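Local coordinates for Mll2253 protein (Mesorhizobium loti, PDB 3Q63), which is of unknown function but belongs to the AHA1 family of Bet v 1-like proteins, whose name comes from activators of the Hsp90 ATPase, at residues His32-Lys40 / Trp128-Leu138; Ile53-Glu64 / Leu74-His82. One frame throughout, in Å; residues are numbered along the deposited sequence.

How the contacts relate
After strand 9-17 and helix 21-29 the chain reaches 32-40, which holds most of helix 31-37 and the residues that follow it. It then passes through most of the antiparallel sheet before 128-138, on the long C-terminal helix, returns to close contact 1. Contact 2 falls wholly within that 87-residue excursion and closes a much shorter loop, bringing 74-82 back on 53-64 after nine residues. The two contacts also meet each other: Lys40 O lies 3.0 Å from Ser54 N, a probable hydrogen bond, and the indoles of Trp128 and Trp78 touch. Helix 31-37, the sheet and the C-terminal helix are thus tied together, and both contacts reach the second subunit.

Contact 1 of 2, residues His32-Lys40 / Trp128-Leu138; sequences HLIEEWLMK and WPQFFEKLEQL
Trp37 and Lys134 bring the two backbones nearest, their CA atoms 4.8 Å apart, where helix 32-37 crosses helix 128-138 at 124° with an axis separation of 9.1 Å. Trp37 is the centre of the packing. With its CG between the backbone N and the carbonyl carbon (chi1 58°), its indole runs alongside Leu135, whose CD1 sits over the five-membered ring, 3.9 Å from the centroid. Ile34 O and Leu38 CB lie over the opposite face. The rim is filled as well: Leu138 CD2 approaches Trp37 CD1, while Phe131 CB and Trp128 CZ3 meet the six-membered side, the last at 4.1 Å from Trp37 CZ3. Beyond the indole, Leu38 CD1 stands almost squarely above the centre of the Phe131 ring, 3.5 Å from its centroid and 6° from the normal, in a CH-pi contact; the CE of selenomethionine Met39 adds a touch at Phe131 CZ. At the outer border Leu138 CD1 packs on Glu36 CG. A water adds a polar link: it donates to Trp37 O and Leu38 O and accepts from Lys134 NZ at 2.7 Å, joining the backbone at Trp37 and Leu38 to the long helix. Around this core, Leu24 and Ala27 of helix 21-29 touch Leu135, Ala27 O accepts from Trp37 NE1, and strands 9-17 and 103-113 pack against Trp128 and Phe132 on the long helix.

Contact 2 of 2, residues Ile53-Glu64 / Leu74-His82; sequences ISADWGGVLDCE and LSYTWNLAH
The Trp78 indole carries Leu61 CD1 on one face, 3.5 Å from the centroid of the five-membered ring in a CH-pi contact, while Tyr76 CE2 lies in plane at its edge; Ile53 CD1 comes obliquely to Trp78 CZ3. They lie where the beta hairpin of strands 60-69 and 73-77 meets strand 50-54, in the antiparallel sheet of the Bet v 1-like fold. A chi1 of -178°, which puts Trp78 CG opposite the backbone N, turns the ring back to meet Leu61 and Trp128, and its NE1 bonds to Trp57 O of the second subunit. Replacing this indole with an alanine is likely to open a gap beside Leu61 and Ile53 and to leave the Trp57 carbonyl of the second subunit without this donor. Asp62 and Asn79 form a hydrogen-bonded pair, Asp62 N to Asn79 O at 2.8 Å and nearly straight, Asn79 N to Asp62 O at 3.0 Å. Further along, the pairing is irregular: Thr77 N donates to Glu64 O at 2.8 Å, but Glu64 N turns to Thr77 OG1 instead of the backbone carbonyl, in a weak, strongly bent bond. Thr77 O itself is buried without a polar partner, 3.0 Å from Cys63 CB.

Contact 1 of 2, residues His32-Lys40 / Trp128-Leu138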
loop_
_atom_site.group_PDB
_atom_site.type_symbol
_atom_site.label_atom_id
_atom_site.label_comp_id
_atom_site.label_asym_id
_atom_site.label_seq_id
_atom_site.Cartn_x
_atom_site.Cartn_y
_atom_site.Cartn_z
ATOM N N HIS B 32 16.962 -0.373 4.420
ATOM C CA HIS B 32 16.739 1.072 4.343
ATOM C C HIS B 32 16.585 1.556 2.904
ATOM O O HIS B 32 15.951 2.579 2.649
ATOM C CB HIS B 32 17.879 1.834 5.043
ATOM C CG HIS B 32 19.147 1.907 4.245
ATOM N ND1 HIS B 32 19.926 0.803 3.975
ATOM C CD2 HIS B 32 19.783 2.963 3.681
ATOM C CE1 HIS B 32 20.991 1.174 3.283
ATOM N NE2 HIS B 32 20.927 2.479 3.092
ATOM N N LEU B 33 17.175 0.819 1.971
ATOM C CA LEU B 33 17.094 1.157 0.555
ATOM C C LEU B 33 15.783 0.608 -0.022
ATOM O O LEU B 33 15.098 1.292 -0.768
ATOM C CB LEU B 33 18.306 0.580 -0.184
ATOM C CG LEU B 33 19.417 1.530 -0.654
ATOM C CD1 LEU B 33 19.628 2.666 0.322
ATOM C CD2 LEU B 33 20.711 0.739 -0.856
ATOM N N ILE B 34 15.439 -0.625 0.334
ATOM C CA ILE B 34 14.196 -1.232 -0.131
ATOM C C ILE B 34 13.020 -0.331 0.257
ATOM O O ILE B 34 12.121 -0.087 -0.544
ATOM C CB ILE B 34 13.992 -2.624 0.491
ATOM C CG1 ILE B 34 15.108 -3.554 0.012
ATOM C CG2 ILE B 34 12.598 -3.176 0.117
ATOM C CD1 ILE B 34 15.136 -4.912 0.675
ATOM N N GLU B 35 13.048 0.177 1.481
ATOM C CA GLU B 35 11.983 1.041 1.965
ATOM C C GLU B 35 11.838 2.321 1.140
ATOM O O GLU B 35 10.759 2.915 1.085
ATOM C CB GLU B 35 12.228 1.409 3.431
ATOM C CG GLU B 35 11.129 2.274 4.026
ATOM C CD GLU B 35 11.454 2.743 5.428
ATOM O OE1 GLU B 35 11.749 1.889 6.287
ATOM O OE2 GLU B 35 11.413 3.971 5.670
ATOM N N GLU B 36 12.919 2.723 0.482
ATOM C CA GLU B 36 12.940 3.938 -0.324
ATOM C C GLU B 36 12.133 3.830 -1.620
ATOM O O GLU B 36 11.506 4.798 -2.041
ATOM C CB GLU B 36 14.393 4.305 -0.642
ATOM C CG GLU B 36 14.673 5.789 -0.651
ATOM C CD GLU B 36 14.221 6.475 0.627
ATOM O OE1 GLU B 36 14.694 6.089 1.721
ATOM O OE2 GLU B 36 13.378 7.394 0.537
ATOM N N TRP B 37 12.154 2.665 -2.260
ATOM C CA TRP B 37 11.407 2.487 -3.501
ATOM C C TRP B 37 10.227 1.546 -3.332
ATOM O O TRP B 37 9.285 1.569 -4.124
ATOM C CB TRP B 37 12.309 1.964 -4.623
ATOM C CG TRP B 37 12.982 0.657 -4.331
ATOM C CD1 TRP B 37 14.177 0.476 -3.689
ATOM C CD2 TRP B 37 12.497 -0.651 -4.650
ATOM N NE1 TRP B 37 14.465 -0.862 -3.590
ATOM C CE2 TRP B 37 13.452 -1.578 -4.172
ATOM C CE3 TRP B 37 11.349 -1.134 -5.292
ATOM C CZ2 TRP B 37 13.295 -2.956 -4.313
ATOM C CZ3 TRP B 37 11.192 -2.515 -5.433
ATOM C CH2 TRP B 37 12.163 -3.407 -4.944
ATOM N N LEU B 38 10.277 0.715 -2.299
ATOM C CA LEU B 38 9.194 -0.220 -2.041
ATOM C C LEU B 38 8.434 0.276 -0.813
ATOM O O LEU B 38 7.549 1.122 -0.933
ATOM C CB LEU B 38 9.765 -1.619 -1.811
ATOM C CG LEU B 38 8.742 -2.746 -1.774
ATOM C CD1 LEU B 38 8.032 -2.869 -3.128
ATOM C CD2 LEU B 38 9.452 -4.030 -1.430
HETATM N N MSE B 39 8.782 -0.247 0.361
HETATM C CA MSE B 39 8.166 0.178 1.617
HETATM C C MSE B 39 8.824 -0.517 2.804
HETATM O O MSE B 39 9.714 -1.352 2.634
HETATM C CB MSE B 39 6.655 -0.105 1.615
HETATM C CG MSE B 39 6.278 -1.576 1.693
HETATM SE SE MSE B 39 4.389 -1.907 1.323
HETATM C CE MSE B 39 4.469 -2.134 -0.601
ATOM N N LYS B 40 8.379 -0.138 3.999
ATOM C CA LYS B 40 8.863 -0.676 5.266
ATOM C C LYS B 40 9.051 -2.184 5.174
ATOM O O LYS B 40 8.187 -2.895 4.663
ATOM C CB LYS B 40 7.851 -0.361 6.367
ATOM C CG LYS B 40 8.441 -0.044 7.730
ATOM C CD LYS B 40 9.263 -1.177 8.299
ATOM C CE LYS B 40 9.705 -0.848 9.726
ATOM N NZ LYS B 40 8.537 -0.614 10.632
ATOM N N TRP B 128 4.249 -2.849 -10.341
ATOM C CA TRP B 128 5.700 -3.002 -10.426
ATOM C C TRP B 128 6.395 -1.891 -11.212
ATOM O O TRP B 128 7.494 -1.472 -10.856
ATOM C CB TRP B 128 6.059 -4.382 -10.990
ATOM C CG TRP B 128 6.018 -5.427 -9.922
ATOM C CD1 TRP B 128 5.051 -6.375 -9.728
ATOM C CD2 TRP B 128 6.937 -5.560 -8.832
ATOM N NE1 TRP B 128 5.308 -7.087 -8.579
ATOM C CE2 TRP B 128 6.460 -6.608 -8.009
ATOM C CE3 TRP B 128 8.119 -4.892 -8.468
ATOM C CZ2 TRP B 128 7.123 -7.003 -6.838
ATOM C CZ3 TRP B 128 8.779 -5.286 -7.304
ATOM C CH2 TRP B 128 8.276 -6.334 -6.505
ATOM N N PRO B 129 5.769 -1.412 -12.299
ATOM C CA PRO B 129 6.379 -0.338 -13.085
ATOM C C PRO B 129 6.560 0.900 -12.196
ATOM O O PRO B 129 7.528 1.650 -12.343
ATOM C CB PRO B 129 5.362 -0.124 -14.203
ATOM C CG PRO B 129 4.842 -1.515 -14.426
ATOM C CD PRO B 129 4.607 -1.978 -13.006
ATOM N N GLN B 130 5.623 1.100 -11.271
ATOM C CA GLN B 130 5.687 2.228 -10.345
ATOM C C GLN B 130 6.843 2.017 -9.364
ATOM O O GLN B 130 7.586 2.944 -9.068
ATOM C CB GLN B 130 4.365 2.365 -9.580
ATOM C CG GLN B 130 3.149 2.554 -10.488
ATOM C CD GLN B 130 1.830 2.460 -9.740
ATOM O OE1 GLN B 130 1.548 1.460 -9.071
ATOM N NE2 GLN B 130 1.005 3.500 -9.859
ATOM N N PHE B 131 6.997 0.795 -8.864
ATOM C CA PHE B 131 8.078 0.505 -7.928
ATOM C C PHE B 131 9.438 0.696 -8.610
ATOM O O PHE B 131 10.348 1.296 -8.035
ATOM C CB PHE B 131 7.974 -0.927 -7.389
ATOM C CG PHE B 131 6.858 -1.136 -6.392
ATOM C CD1 PHE B 131 6.631 -0.224 -5.364
ATOM C CD2 PHE B 131 6.072 -2.283 -6.447
ATOM C CE1 PHE B 131 5.643 -0.452 -4.405
ATOM C CE2 PHE B 131 5.079 -2.525 -5.492
ATOM C CZ PHE B 131 4.866 -1.606 -4.468
ATOM N N PHE B 132 9.577 0.199 -9.837
ATOM C CA PHE B 132 10.838 0.332 -10.557
ATOM C C PHE B 132 11.168 1.782 -10.890
ATOM O O PHE B 132 12.337 2.151 -10.987
ATOM C CB PHE B 132 10.818 -0.516 -11.828
ATOM C CG PHE B 132 10.836 -1.995 -11.566
ATOM C CD1 PHE B 132 11.329 -2.496 -10.361
ATOM C CD2 PHE B 132 10.412 -2.891 -12.538
ATOM C CE1 PHE B 132 11.400 -3.873 -10.132
ATOM C CE2 PHE B 132 10.480 -4.267 -12.320
ATOM C CZ PHE B 132 10.976 -4.759 -11.116
ATOM N N GLU B 133 10.136 2.600 -11.072
ATOM C CA GLU B 133 10.346 4.014 -11.352
ATOM C C GLU B 133 11.011 4.638 -10.131
ATOM O O GLU B 133 11.973 5.402 -10.252
ATOM C CB GLU B 133 9.012 4.713 -11.629
ATOM C CG GLU B 133 8.532 4.567 -13.053
ATOM C CD GLU B 133 9.200 5.553 -13.992
ATOM O OE1 GLU B 133 10.451 5.553 -14.087
ATOM O OE2 GLU B 133 8.470 6.336 -14.641
ATOM N N LYS B 134 10.504 4.305 -8.948
ATOM C CA LYS B 134 11.075 4.844 -7.718
ATOM C C LYS B 134 12.447 4.233 -7.454
ATOM O O LYS B 134 13.282 4.843 -6.794
ATOM C CB LYS B 134 10.134 4.585 -6.533
ATOM C CG LYS B 134 8.803 5.323 -6.647
ATOM C CD LYS B 134 7.877 5.042 -5.468
ATOM C CE LYS B 134 8.423 5.597 -4.165
ATOM N NZ LYS B 134 7.479 5.353 -3.031
ATOM N N LEU B 135 12.678 3.030 -7.978
ATOM C CA LEU B 135 13.961 2.364 -7.807
ATOM C C LEU B 135 15.013 3.100 -8.638
ATOM O O LEU B 135 16.112 3.381 -8.159
ATOM C CB LEU B 135 13.880 0.901 -8.252
ATOM C CG LEU B 135 15.210 0.148 -8.392
ATOM C CD1 LEU B 135 15.930 0.130 -7.057
ATOM C CD2 LEU B 135 14.959 -1.283 -8.875
ATOM N N GLU B 136 14.667 3.420 -9.879
ATOM C CA GLU B 136 15.585 4.134 -10.758
ATOM C C GLU B 136 15.848 5.544 -10.255
ATOM O O GLU B 136 16.951 6.075 -10.408
ATOM C CB GLU B 136 15.029 4.178 -12.177
ATOM C CG GLU B 136 15.129 2.846 -12.881
ATOM C CD GLU B 136 14.657 2.910 -14.312
ATOM O OE1 GLU B 136 13.429 2.978 -14.532
ATOM O OE2 GLU B 136 15.517 2.910 -15.218
ATOM N N GLN B 137 14.830 6.140 -9.648
ATOM C CA GLN B 137 14.942 7.484 -9.092
ATOM C C GLN B 137 15.943 7.459 -7.936
ATOM O O GLN B 137 16.789 8.342 -7.812
ATOM C CB GLN B 137 13.570 7.956 -8.596
ATOM C CG GLN B 137 13.617 9.210 -7.736
ATOM C CD GLN B 137 12.243 9.629 -7.232
ATOM O OE1 GLN B 137 11.505 8.826 -6.647
ATOM N NE2 GLN B 137 11.896 10.894 -7.446
ATOM N N LEU B 138 15.831 6.437 -7.094
ATOM C CA LEU B 138 16.725 6.277 -5.953
ATOM C C LEU B 138 18.175 6.123 -6.414
ATOM O O LEU B 138 19.067 6.800 -5.905
ATOM C CB LEU B 138 16.316 5.054 -5.132
ATOM C CG LEU B 138 17.265 4.635 -4.009
ATOM C CD1 LEU B 138 17.293 5.712 -2.946
ATOM C CD2 LEU B 138 16.820 3.301 -3.417
HETATM O O HOH W 1 6.747 2.741 -3.473
#

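Contact 2 of 2, residues Ile53-Glu64 / Leu74-His82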
loop_
_atom_site.group_PDB
_atom_site.type_symbol
_atom_site.label_atom_id
_atom_site.label_comp_id
_atom_site.label_asym_id
_atom_site.label_seq_id
_atom_site.Cartn_x
_atom_site.Cartn_y
_atom_site.Cartn_z
ATOM N N ILE B 53 6.586 -6.930 4.649
ATOM C CA ILE B 53 6.704 -5.693 3.907
ATOM C C ILE B 53 5.367 -5.042 4.262
ATOM O O ILE B 53 4.308 -5.609 3.983
ATOM C CB ILE B 53 6.811 -5.967 2.388
ATOM C CG1 ILE B 53 8.098 -6.744 2.093
ATOM C CG2 ILE B 53 6.845 -4.661 1.613
ATOM C CD1 ILE B 53 8.329 -7.018 0.603
ATOM N N SER B 54 5.412 -3.883 4.913
ATOM C CA SER B 54 4.184 -3.219 5.341
ATOM C C SER B 54 4.079 -1.751 4.947
ATOM O O SER B 54 5.084 -1.049 4.796
ATOM C CB SER B 54 4.028 -3.354 6.863
ATOM O OG SER B 54 5.083 -2.697 7.551
ATOM N N ALA B 55 2.838 -1.296 4.801
ATOM C CA ALA B 55 2.538 0.075 4.406
ATOM C C ALA B 55 2.087 0.932 5.585
ATOM O O ALA B 55 1.659 0.408 6.613
ATOM C CB ALA B 55 1.451 0.062 3.336
ATOM N N ASP B 56 2.151 2.251 5.433
ATOM C CA ASP B 56 1.745 3.133 6.525
ATOM C C ASP B 56 0.257 3.059 6.857
ATOM O O ASP B 56 -0.132 3.323 7.992
ATOM C CB ASP B 56 2.114 4.590 6.220
ATOM C CG ASP B 56 3.618 4.831 6.235
ATOM O OD1 ASP B 56 4.345 4.066 6.907
ATOM O OD2 ASP B 56 4.063 5.797 5.587
ATOM N N TRP B 57 -0.566 2.690 5.879
ATOM C CA TRP B 57 -2.012 2.613 6.083
ATOM C C TRP B 57 -2.517 1.308 6.704
ATOM O O TRP B 57 -3.724 1.136 6.900
ATOM C CB TRP B 57 -2.741 2.872 4.764
ATOM C CG TRP B 57 -2.208 2.106 3.590
ATOM C CD1 TRP B 57 -1.258 2.520 2.705
ATOM C CD2 TRP B 57 -2.658 0.830 3.127
ATOM N NE1 TRP B 57 -1.097 1.588 1.711
ATOM C CE2 TRP B 57 -1.944 0.537 1.948
ATOM C CE3 TRP B 57 -3.601 -0.095 3.593
ATOM C CZ2 TRP B 57 -2.142 -0.643 1.226
ATOM C CZ3 TRP B 57 -3.797 -1.268 2.874
ATOM C CH2 TRP B 57 -3.071 -1.530 1.704
ATOM N N GLY B 58 -1.596 0.389 6.992
ATOM C CA GLY B 58 -1.968 -0.869 7.614
ATOM C C GLY B 58 -1.773 -2.149 6.815
ATOM O O GLY B 58 -1.707 -3.222 7.402
ATOM N N GLY B 59 -1.683 -2.052 5.491
ATOM C CA GLY B 59 -1.515 -3.244 4.677
ATOM C C GLY B 59 -0.200 -3.934 4.966
ATOM O O GLY B 59 0.789 -3.275 5.288
ATOM N N VAL B 60 -0.175 -5.258 4.848
ATOM C CA VAL B 60 1.049 -6.007 5.127
ATOM C C VAL B 60 1.119 -7.296 4.329
ATOM O O VAL B 60 0.103 -7.921 4.058
ATOM C CB VAL B 60 1.158 -6.346 6.637
ATOM C CG1 VAL B 60 -0.042 -7.131 7.079
ATOM C CG2 VAL B 60 2.437 -7.124 6.918
ATOM N N LEU B 61 2.334 -7.671 3.949
ATOM C CA LEU B 61 2.582 -8.888 3.200
ATOM C C LEU B 61 3.534 -9.752 4.009
ATOM O O LEU B 61 4.387 -9.231 4.732
ATOM C CB LEU B 61 3.230 -8.572 1.850
ATOM C CG LEU B 61 2.320 -7.984 0.778
ATOM C CD1 LEU B 61 3.157 -7.530 -0.384
ATOM C CD2 LEU B 61 1.296 -9.015 0.355
ATOM N N ASP B 62 3.377 -11.069 3.890
ATOM C CA ASP B 62 4.232 -12.030 4.587
ATOM C C ASP B 62 5.176 -12.601 3.544
ATOM O O ASP B 62 4.727 -13.130 2.526
ATOM C CB ASP B 62 3.400 -13.166 5.166
ATOM C CG ASP B 62 2.280 -12.671 6.062
ATOM O OD1 ASP B 62 1.276 -13.405 6.213
ATOM O OD2 ASP B 62 2.404 -11.555 6.610
ATOM N N CYS B 63 6.477 -12.532 3.808
ATOM C CA CYS B 63 7.462 -13.015 2.845
ATOM C C CYS B 63 8.523 -13.942 3.422
ATOM O O CYS B 63 8.790 -13.948 4.627
ATOM C CB CYS B 63 8.186 -11.836 2.193
ATOM S SG CYS B 63 7.153 -10.464 1.696
ATOM N N GLU B 64 9.141 -14.706 2.529
ATOM C CA GLU B 64 10.193 -15.630 2.902
ATOM C C GLU B 64 11.227 -15.663 1.782
ATOM O O GLU B 64 10.871 -15.809 0.615
ATOM C CB GLU B 64 9.620 -17.030 3.100
ATOM C CG GLU B 64 10.634 -18.019 3.632
ATOM C CD GLU B 64 10.290 -19.451 3.281
ATOM O OE1 GLU B 64 9.086 -19.772 3.210
ATOM O OE2 GLU B 64 11.228 -20.258 3.091
ATOM N N LEU B 74 17.529 -13.060 -6.989
ATOM C CA LEU B 74 16.923 -12.897 -5.683
ATOM C C LEU B 74 15.448 -13.269 -5.773
ATOM O O LEU B 74 14.717 -12.736 -6.605
ATOM C CB LEU B 74 17.065 -11.451 -5.201
ATOM C CG LEU B 74 16.356 -11.087 -3.888
ATOM C CD1 LEU B 74 16.869 -11.960 -2.753
ATOM C CD2 LEU B 74 16.588 -9.617 -3.581
ATOM N N SER B 75 15.011 -14.188 -4.924
ATOM C CA SER B 75 13.610 -14.590 -4.931
ATOM C C SER B 75 13.070 -14.743 -3.525
ATOM O O SER B 75 13.789 -15.143 -2.611
ATOM C CB SER B 75 13.432 -15.910 -5.687
ATOM O OG SER B 75 12.088 -16.358 -5.618
ATOM N N TYR B 76 11.799 -14.393 -3.358
ATOM C CA TYR B 76 11.115 -14.517 -2.079
ATOM C C TYR B 76 9.608 -14.561 -2.265
ATOM O O TYR B 76 9.086 -14.060 -3.273
ATOM C CB TYR B 76 11.488 -13.378 -1.109
ATOM C CG TYR B 76 11.460 -11.950 -1.639
ATOM C CD1 TYR B 76 12.644 -11.302 -1.992
ATOM C CD2 TYR B 76 10.270 -11.219 -1.698
ATOM C CE1 TYR B 76 12.652 -9.960 -2.384
ATOM C CE2 TYR B 76 10.264 -9.875 -2.089
ATOM C CZ TYR B 76 11.460 -9.252 -2.429
ATOM O OH TYR B 76 11.466 -7.923 -2.807
ATOM N N THR B 77 8.917 -15.178 -1.305
ATOM C CA THR B 77 7.461 -15.274 -1.353
ATOM C C THR B 77 6.884 -13.892 -1.110
ATOM O O THR B 77 7.514 -13.033 -0.488
ATOM C CB THR B 77 6.889 -16.227 -0.266
ATOM O OG1 THR B 77 7.431 -15.867 1.010
ATOM C CG2 THR B 77 7.219 -17.687 -0.577
ATOM N N TRP B 78 5.668 -13.707 -1.603
ATOM C CA TRP B 78 4.946 -12.448 -1.522
ATOM C C TRP B 78 3.506 -12.901 -1.318
ATOM O O TRP B 78 2.752 -13.063 -2.281
ATOM C CB TRP B 78 5.143 -11.733 -2.855
ATOM C CG TRP B 78 4.531 -10.405 -3.009
ATOM C CD1 TRP B 78 3.204 -10.120 -3.183
ATOM C CD2 TRP B 78 5.228 -9.164 -3.128
ATOM N NE1 TRP B 78 3.040 -8.776 -3.414
ATOM C CE2 TRP B 78 4.267 -8.168 -3.385
ATOM C CE3 TRP B 78 6.578 -8.800 -3.045
ATOM C CZ2 TRP B 78 4.612 -6.826 -3.564
ATOM C CZ3 TRP B 78 6.924 -7.465 -3.223
ATOM C CH2 TRP B 78 5.942 -6.493 -3.480
ATOM N N ASN B 79 3.144 -13.118 -0.053
ATOM C CA ASN B 79 1.824 -13.633 0.312
ATOM C C ASN B 79 0.989 -12.804 1.255
ATOM O O ASN B 79 1.492 -11.974 2.008
ATOM C CB ASN B 79 1.953 -14.999 0.977
ATOM C CG ASN B 79 2.756 -15.982 0.163
ATOM O OD1 ASN B 79 2.851 -15.881 -1.064
ATOM N ND2 ASN B 79 3.318 -16.969 0.844
ATOM N N LEU B 80 -0.304 -13.092 1.246
ATOM C CA LEU B 80 -1.232 -12.415 2.134
ATOM C C LEU B 80 -2.401 -13.374 2.359
ATOM O O LEU B 80 -3.157 -13.675 1.435
ATOM C CB LEU B 80 -1.674 -11.097 1.491
ATOM C CG LEU B 80 -2.398 -10.084 2.364
ATOM C CD1 LEU B 80 -2.014 -8.669 1.949
ATOM C CD2 LEU B 80 -3.888 -10.308 2.240
ATOM N N ALA B 81 -2.518 -13.886 3.579
ATOM C CA ALA B 81 -3.594 -14.812 3.907
ATOM C C ALA B 81 -4.886 -14.035 4.131
ATOM O O ALA B 81 -4.950 -13.151 4.988
ATOM C CB ALA B 81 -3.237 -15.612 5.154
ATOM N N HIS B 82 -5.912 -14.355 3.350
ATOM C CA HIS B 82 -7.196 -13.667 3.475
ATOM C C HIS B 82 -8.336 -14.647 3.249
ATOM O O HIS B 82 -8.242 -15.555 2.420
ATOM C CB HIS B 82 -7.279 -12.514 2.466
ATOM C CG HIS B 82 -8.345 -11.504 2.772
ATOM N ND1 HIS B 82 -9.685 -11.731 2.534
ATOM C CD2 HIS B 82 -8.262 -10.241 3.257
ATOM C CE1 HIS B 82 -10.378 -10.650 2.849
ATOM N NE2 HIS B 82 -9.537 -9.731 3.290
HETATM O O HOH W 2 -1.324 -12.683 5.899
#